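Local coordinates for protein kojibiose phosphorylase (Gut metagenome, PDB 6W0P) that is a glycoside hydrolase family 65 protein that joins a beta-rich N-terminal domain to a helical central catalytic domain and a C-terminal domain, at residues Asn19-Asp24 with Val108-Phe113; Glu48-Lys53 with Glu102-Lys107. One frame throughout, in Å; residues are numbered along the deposited sequence.

Contact 1 of 2, residues Asn19-Asp24 with Val108-Phe113; sequences NNFHPD and VKFEDF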
loop_
_atom_site.group_PDB
_atom_site.type_symbol
_atom_site.label_atom_id
_atom_site.label_comp_id
_atom_site.label_asym_id
_atom_site.label_seq_id
_atom_site.Cartn_x
_atom_site.Cartn_y
_atom_site.Cartn_z
ATOM N N ASN A 19 -40.229 16.505 -11.739
ATOM C CA ASN A 19 -41.493 16.319 -12.501
ATOM C C ASN A 19 -41.410 14.945 -13.172
ATOM O O ASN A 19 -40.558 14.788 -14.059
ATOM C CB ASN A 19 -41.694 17.407 -13.566
ATOM C CG ASN A 19 -42.400 18.656 -13.080
ATOM O OD1 ASN A 19 -42.739 18.774 -11.902
ATOM N ND2 ASN A 19 -42.620 19.607 -13.978
ATOM N N ASN A 20 -42.243 13.994 -12.746
ATOM C CA ASN A 20 -42.150 12.568 -13.162
ATOM C C ASN A 20 -40.967 11.908 -12.441
ATOM O O ASN A 20 -39.988 12.614 -12.116
ATOM C CB ASN A 20 -42.014 12.391 -14.680
ATOM C CG ASN A 20 -43.139 13.054 -15.448
ATOM O OD1 ASN A 20 -44.312 12.953 -15.074
ATOM N ND2 ASN A 20 -42.785 13.725 -16.535
ATOM N N PHE A 21 -41.081 10.601 -12.196
ATOM C CA PHE A 21 -40.007 9.769 -11.613
ATOM C C PHE A 21 -39.017 9.451 -12.717
ATOM O O PHE A 21 -39.499 8.998 -13.746
ATOM C CB PHE A 21 -40.550 8.469 -11.030
ATOM C CG PHE A 21 -39.501 7.600 -10.378
ATOM C CD1 PHE A 21 -38.534 8.152 -9.542
ATOM C CD2 PHE A 21 -39.485 6.225 -10.584
ATOM C CE1 PHE A 21 -37.573 7.349 -8.944
ATOM C CE2 PHE A 21 -38.526 5.423 -9.973
ATOM C CZ PHE A 21 -37.584 5.986 -9.147
ATOM N N HIS A 22 -37.725 9.710 -12.509
ATOM C CA HIS A 22 -36.621 9.256 -13.397
ATOM C C HIS A 22 -35.904 8.083 -12.740
ATOM O O HIS A 22 -35.126 8.274 -11.801
ATOM C CB HIS A 22 -35.648 10.401 -13.700
ATOM C CG HIS A 22 -36.314 11.625 -14.207
ATOM N ND1 HIS A 22 -37.162 12.382 -13.414
ATOM C CD2 HIS A 22 -36.282 12.213 -15.419
ATOM C CE1 HIS A 22 -37.619 13.392 -14.119
ATOM N NE2 HIS A 22 -37.088 13.309 -15.354
ATOM N N PRO A 23 -36.184 6.834 -13.170
ATOM C CA PRO A 23 -35.618 5.657 -12.516
ATOM C C PRO A 23 -34.089 5.682 -12.462
ATOM O O PRO A 23 -33.560 5.290 -11.451
ATOM C CB PRO A 23 -36.128 4.487 -13.376
ATOM C CG PRO A 23 -37.420 5.006 -13.971
ATOM C CD PRO A 23 -37.152 6.474 -14.223
ATOM N N ASP A 24 -33.450 6.164 -13.532
ATOM C CA ASP A 24 -31.976 6.177 -13.729
ATOM C C ASP A 24 -31.315 7.199 -12.782
ATOM O O ASP A 24 -30.078 7.116 -12.627
ATOM C CB ASP A 24 -31.623 6.448 -15.199
ATOM C CG ASP A 24 -32.354 7.635 -15.802
ATOM O OD1 ASP A 24 -33.565 7.766 -15.526
ATOM O OD2 ASP A 24 -31.716 8.424 -16.546
ATOM N N VAL A 108 -45.318 -1.285 -9.955
ATOM C CA VAL A 108 -46.770 -0.968 -10.132
ATOM C C VAL A 108 -46.951 0.083 -11.235
ATOM O O VAL A 108 -45.956 0.624 -11.718
ATOM C CB VAL A 108 -47.415 -0.538 -8.798
ATOM C CG1 VAL A 108 -47.254 -1.620 -7.728
ATOM C CG2 VAL A 108 -46.880 0.805 -8.308
ATOM N N LYS A 109 -48.199 0.320 -11.646
ATOM C CA LYS A 109 -48.570 1.414 -12.580
ATOM C C LYS A 109 -48.902 2.650 -11.734
ATOM O O LYS A 109 -49.640 2.524 -10.726
ATOM C CB LYS A 109 -49.731 1.011 -13.500
ATOM C CG LYS A 109 -49.302 0.289 -14.770
ATOM C CD LYS A 109 -50.184 -0.885 -15.133
ATOM C CE LYS A 109 -49.515 -1.839 -16.102
ATOM N NZ LYS A 109 -50.476 -2.850 -16.608
ATOM N N PHE A 110 -48.332 3.793 -12.101
ATOM C CA PHE A 110 -48.520 5.075 -11.372
ATOM C C PHE A 110 -48.445 6.203 -12.393
ATOM O O PHE A 110 -47.930 5.963 -13.477
ATOM C CB PHE A 110 -47.511 5.196 -10.227
ATOM C CG PHE A 110 -46.082 5.291 -10.675
ATOM C CD1 PHE A 110 -45.349 4.154 -10.961
ATOM C CD2 PHE A 110 -45.464 6.529 -10.801
ATOM C CE1 PHE A 110 -44.027 4.252 -11.375
ATOM C CE2 PHE A 110 -44.147 6.628 -11.216
ATOM C CZ PHE A 110 -43.425 5.487 -11.484
ATOM N N GLU A 111 -48.984 7.374 -12.064
ATOM C CA GLU A 111 -48.930 8.569 -12.956
ATOM C C GLU A 111 -48.829 9.824 -12.070
ATOM O O GLU A 111 -48.987 9.683 -10.847
ATOM C CB GLU A 111 -50.132 8.556 -13.913
ATOM C CG GLU A 111 -51.445 8.812 -13.197
ATOM C CD GLU A 111 -52.734 8.631 -13.986
ATOM O OE1 GLU A 111 -52.697 8.056 -15.105
ATOM O OE2 GLU A 111 -53.774 9.067 -13.468
ATOM N N ASP A 112 -48.563 10.986 -12.664
ATOM C CA ASP A 112 -48.541 12.312 -11.984
ATOM C C ASP A 112 -47.681 12.241 -10.716
ATOM O O ASP A 112 -48.193 12.567 -9.638
ATOM C CB ASP A 112 -49.957 12.786 -11.659
ATOM C CG ASP A 112 -50.812 12.988 -12.893
ATOM O OD1 ASP A 112 -50.223 13.173 -13.980
ATOM O OD2 ASP A 112 -52.060 12.936 -12.761
ATOM N N PHE A 113 -46.450 11.745 -10.854
ATOM C CA PHE A 113 -45.394 11.713 -9.811
ATOM C C PHE A 113 -44.764 13.103 -9.751
ATOM O O PHE A 113 -44.430 13.677 -10.800
ATOM C CB PHE A 113 -44.337 10.662 -10.159
ATOM C CG PHE A 113 -43.175 10.530 -9.210
ATOM C CD1 PHE A 113 -42.107 11.400 -9.273
ATOM C CD2 PHE A 113 -43.106 9.471 -8.326
ATOM C CE1 PHE A 113 -41.032 11.269 -8.412
ATOM C CE2 PHE A 113 -42.032 9.342 -7.458
ATOM C CZ PHE A 113 -40.995 10.238 -7.508
HETATM O O HOH W 1 -45.424 11.337 -13.566
#
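Asn20 and Phe113 bring the two backbones together, their CA atoms 4.7 Å apart, and a single direct hydrogen bond joins the segments, from Asn20 N to Phe113 O at 2.9 Å. Beside this bond, water 1 accepts from Phe113 N and lies close enough to Asn20 OD1 to suggest a solvent bridge between the asparagine amide and the strand backbone, though that leg is short and doubtful.

The side chains then show how one methylene can sit over the middle of an aromatic face. Phe21 CB is 3.6 Å from the centroid of the Phe113 ring, only 5° off the ring normal, a CH-pi contact. With CG of Phe21 anti to its nitrogen (chi1 -178°), the phenyl group continues past that face, and the two rings meet obliquely, with centroids 5.2 Å apart. The same CB also lies against the edge of Phe110, 4.0 Å from its CE2, and is thus shared by two aromatic residues of the strand. Pro23 N rests over the centre of one face of the Phe21 ring. Phe46 meets both Phe21 and Phe113, while Leu105 packs on Phe110 and Phe113, so Phe46 and Leu105 extend the apolar cluster beyond the two segments. Here the chain leaves strand 15-19 beside its antiparallel neighbour 109-118, near one margin of the large antiparallel sheet in the family 65 N-terminal domain.

Contact 2 of 2, residues Glu48-Lys53 with Glu102-Lys107; sequences ETYSGK and ELDLNK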
loop_
_atom_site.group_PDB
_atom_site.type_symbol
_atom_site.label_atom_id
_atom_site.label_comp_id
_atom_site.label_asym_id
_atom_site.label_seq_id
_atom_site.Cartn_x
_atom_site.Cartn_y
_atom_site.Cartn_z
ATOM N N GLU A 48 -42.145 3.647 1.130
ATOM C CA GLU A 48 -42.726 2.321 0.794
ATOM C C GLU A 48 -41.617 1.421 0.256
ATOM O O GLU A 48 -40.548 1.951 -0.067
ATOM C CB GLU A 48 -43.863 2.454 -0.226
ATOM C CG GLU A 48 -43.416 2.833 -1.638
ATOM C CD GLU A 48 -43.108 4.305 -1.889
ATOM O OE1 GLU A 48 -43.177 5.086 -0.933
ATOM O OE2 GLU A 48 -42.789 4.663 -3.037
ATOM N N THR A 49 -41.883 0.120 0.144
ATOM C CA THR A 49 -40.998 -0.857 -0.555
ATOM C C THR A 49 -40.596 -0.309 -1.937
ATOM O O THR A 49 -41.463 0.145 -2.689
ATOM C CB THR A 49 -41.688 -2.224 -0.649
ATOM O OG1 THR A 49 -41.829 -2.702 0.688
ATOM C CG2 THR A 49 -40.934 -3.228 -1.492
ATOM N N TYR A 50 -39.306 -0.323 -2.258
ATOM C CA TYR A 50 -38.808 -0.028 -3.626
ATOM C C TYR A 50 -37.752 -1.069 -3.976
ATOM O O TYR A 50 -36.773 -1.225 -3.213
ATOM C CB TYR A 50 -38.269 1.399 -3.765
ATOM C CG TYR A 50 -37.783 1.768 -5.151
ATOM C CD1 TYR A 50 -38.665 2.069 -6.177
ATOM C CD2 TYR A 50 -36.431 1.843 -5.439
ATOM C CE1 TYR A 50 -38.222 2.439 -7.438
ATOM C CE2 TYR A 50 -35.971 2.202 -6.695
ATOM C CZ TYR A 50 -36.865 2.503 -7.700
ATOM O OH TYR A 50 -36.394 2.865 -8.937
ATOM N N SER A 51 -37.986 -1.781 -5.074
ATOM C CA SER A 51 -37.204 -2.973 -5.488
ATOM C C SER A 51 -36.272 -2.584 -6.647
ATOM O O SER A 51 -35.657 -3.478 -7.232
ATOM C CB SER A 51 -38.126 -4.115 -5.838
ATOM O OG SER A 51 -38.859 -3.814 -7.016
ATOM N N GLY A 52 -36.184 -1.289 -6.973
ATOM C CA GLY A 52 -35.166 -0.749 -7.894
ATOM C C GLY A 52 -33.875 -0.511 -7.136
ATOM O O GLY A 52 -33.859 -0.810 -5.927
ATOM N N LYS A 53 -32.839 0.010 -7.793
ATOM C CA LYS A 53 -31.561 0.364 -7.126
ATOM C C LYS A 53 -31.836 1.544 -6.176
ATOM O O LYS A 53 -32.426 2.548 -6.580
ATOM C CB LYS A 53 -30.428 0.589 -8.147
ATOM C CG LYS A 53 -30.224 2.013 -8.639
ATOM C CD LYS A 53 -29.645 2.136 -10.060
ATOM C CE LYS A 53 -30.024 3.441 -10.742
ATOM N NZ LYS A 53 -31.497 3.567 -10.877
ATOM N N GLU A 102 -48.847 -4.920 -3.517
ATOM C CA GLU A 102 -48.012 -4.039 -2.656
ATOM C C GLU A 102 -47.562 -2.825 -3.479
ATOM O O GLU A 102 -47.095 -3.014 -4.614
ATOM C CB GLU A 102 -46.788 -4.731 -2.052
ATOM C CG GLU A 102 -46.138 -3.855 -0.983
ATOM C CD GLU A 102 -44.907 -4.393 -0.270
ATOM O OE1 GLU A 102 -44.553 -5.580 -0.499
ATOM O OE2 GLU A 102 -44.320 -3.633 0.541
ATOM N N LEU A 103 -47.679 -1.630 -2.914
ATOM C CA LEU A 103 -47.116 -0.400 -3.536
ATOM C C LEU A 103 -45.585 -0.532 -3.633
ATOM O O LEU A 103 -44.909 -0.689 -2.591
ATOM C CB LEU A 103 -47.530 0.833 -2.730
ATOM C CG LEU A 103 -47.062 2.177 -3.286
ATOM C CD1 LEU A 103 -47.627 2.447 -4.670
ATOM C CD2 LEU A 103 -47.457 3.296 -2.348
ATOM N N ASP A 104 -45.077 -0.495 -4.862
ATOM C CA ASP A 104 -43.633 -0.484 -5.203
ATOM C C ASP A 104 -43.505 0.146 -6.590
ATOM O O ASP A 104 -44.003 -0.489 -7.559
ATOM C CB ASP A 104 -43.060 -1.906 -5.186
ATOM C CG ASP A 104 -41.599 -1.970 -5.611
ATOM O OD1 ASP A 104 -41.021 -0.892 -5.839
ATOM O OD2 ASP A 104 -41.056 -3.096 -5.704
ATOM N N LEU A 105 -42.913 1.340 -6.697
ATOM C CA LEU A 105 -42.962 2.137 -7.959
ATOM C C LEU A 105 -42.062 1.510 -9.030
ATOM O O LEU A 105 -42.202 1.898 -10.172
ATOM C CB LEU A 105 -42.573 3.590 -7.689
ATOM C CG LEU A 105 -43.556 4.397 -6.836
ATOM C CD1 LEU A 105 -43.160 5.871 -6.827
ATOM C CD2 LEU A 105 -44.984 4.229 -7.313
ATOM N N ASN A 106 -41.187 0.566 -8.679
ATOM C CA ASN A 106 -40.379 -0.221 -9.654
ATOM C C ASN A 106 -41.256 -1.288 -10.342
ATOM O O ASN A 106 -40.849 -1.748 -11.405
ATOM C CB ASN A 106 -39.157 -0.863 -8.988
ATOM C CG ASN A 106 -38.183 -1.489 -9.970
ATOM O OD1 ASN A 106 -37.664 -0.812 -10.854
ATOM N ND2 ASN A 106 -37.934 -2.785 -9.824
ATOM N N LYS A 107 -42.417 -1.642 -9.783
ATOM C CA LYS A 107 -43.317 -2.702 -10.323
ATOM C C LYS A 107 -44.679 -2.136 -10.750
ATOM O O LYS A 107 -45.129 -2.490 -11.824
ATOM C CB LYS A 107 -43.479 -3.828 -9.295
ATOM C CG LYS A 107 -42.242 -4.704 -9.133
ATOM C CD LYS A 107 -42.397 -5.822 -8.114
ATOM C CE LYS A 107 -41.078 -6.527 -7.843
ATOM N NZ LYS A 107 -41.237 -7.678 -6.918
HETATM O O HOH W 2 -41.798 2.538 -4.522
HETATM O O HOH W 3 -45.014 -0.755 0.182
HETATM O O HOH W 4 -37.943 1.825 -10.928
#
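Ser51 is gripped from the other segment through both its backbone and its side chain, and Asp104 supplies most of the grip. Ser51 OG donates to Asp104 OD2 at 2.7 Å, while Ser51 N reaches OD1 at a longer 3.3 Å; both donors approach on the syn side of the carboxylate. The hydroxyl is also an acceptor, taking the N-H of Asn106 ND2 at 3.1 Å, nearly in the amide plane. It holds this double role because OG stands between the backbone N and the carbonyl carbon (chi1 68°), facing both partners.

Asp104 OD1 has a second donor, Asn106 N at 3.2 Å, which arrives from the opposite face of the carboxylate plane to Ser51 N. That bond closes an Asx turn, so the aspartate shapes its own loop as well as holding the neighbouring one.

Thr49 works at the other end of the contact. Its OG1 donates to Glu102 OE2 at 2.7 Å, from above the carboxylate plane, and water 3 ties Thr49 N to the same oxygen, which also forms a salt bridge with Arg95. Glu48 CG, set between its backbone N and carbonyl carbon (chi1 71°), lies 4.1 Å from Leu103 CG; the bend at chi2 then brings OE2 alongside Leu105 CG. OE1 pairs with Arg126 in a salt bridge, whereas OE2 accepts from water 2, which also donates to Thr49 O and accepts the N-H of Leu105.

Contact 2 is nested inside the loop closed by contact 1: along the chain the segments run 19-24, 48-53, 102-107 and 108-113, the last two being continuous. The two centres lie about 11 Å apart in the N-terminal domain. Contact 1 lies near one edge of the large antiparallel sheet, at its second and third strands, whereas 102-107 leads from strand 101-102, at the border of the smaller sheet, into strand 109-118. The contacts also touch directly, with Pro23 O bonded to Lys53 NZ and Phe21 CZ 3.3 Å from Tyr50 OH. Contact 1 thus sets the loop after strand 15-19 against strand 109-118, and contact 2 sets the 48-53 loop against the connection leading into that strand.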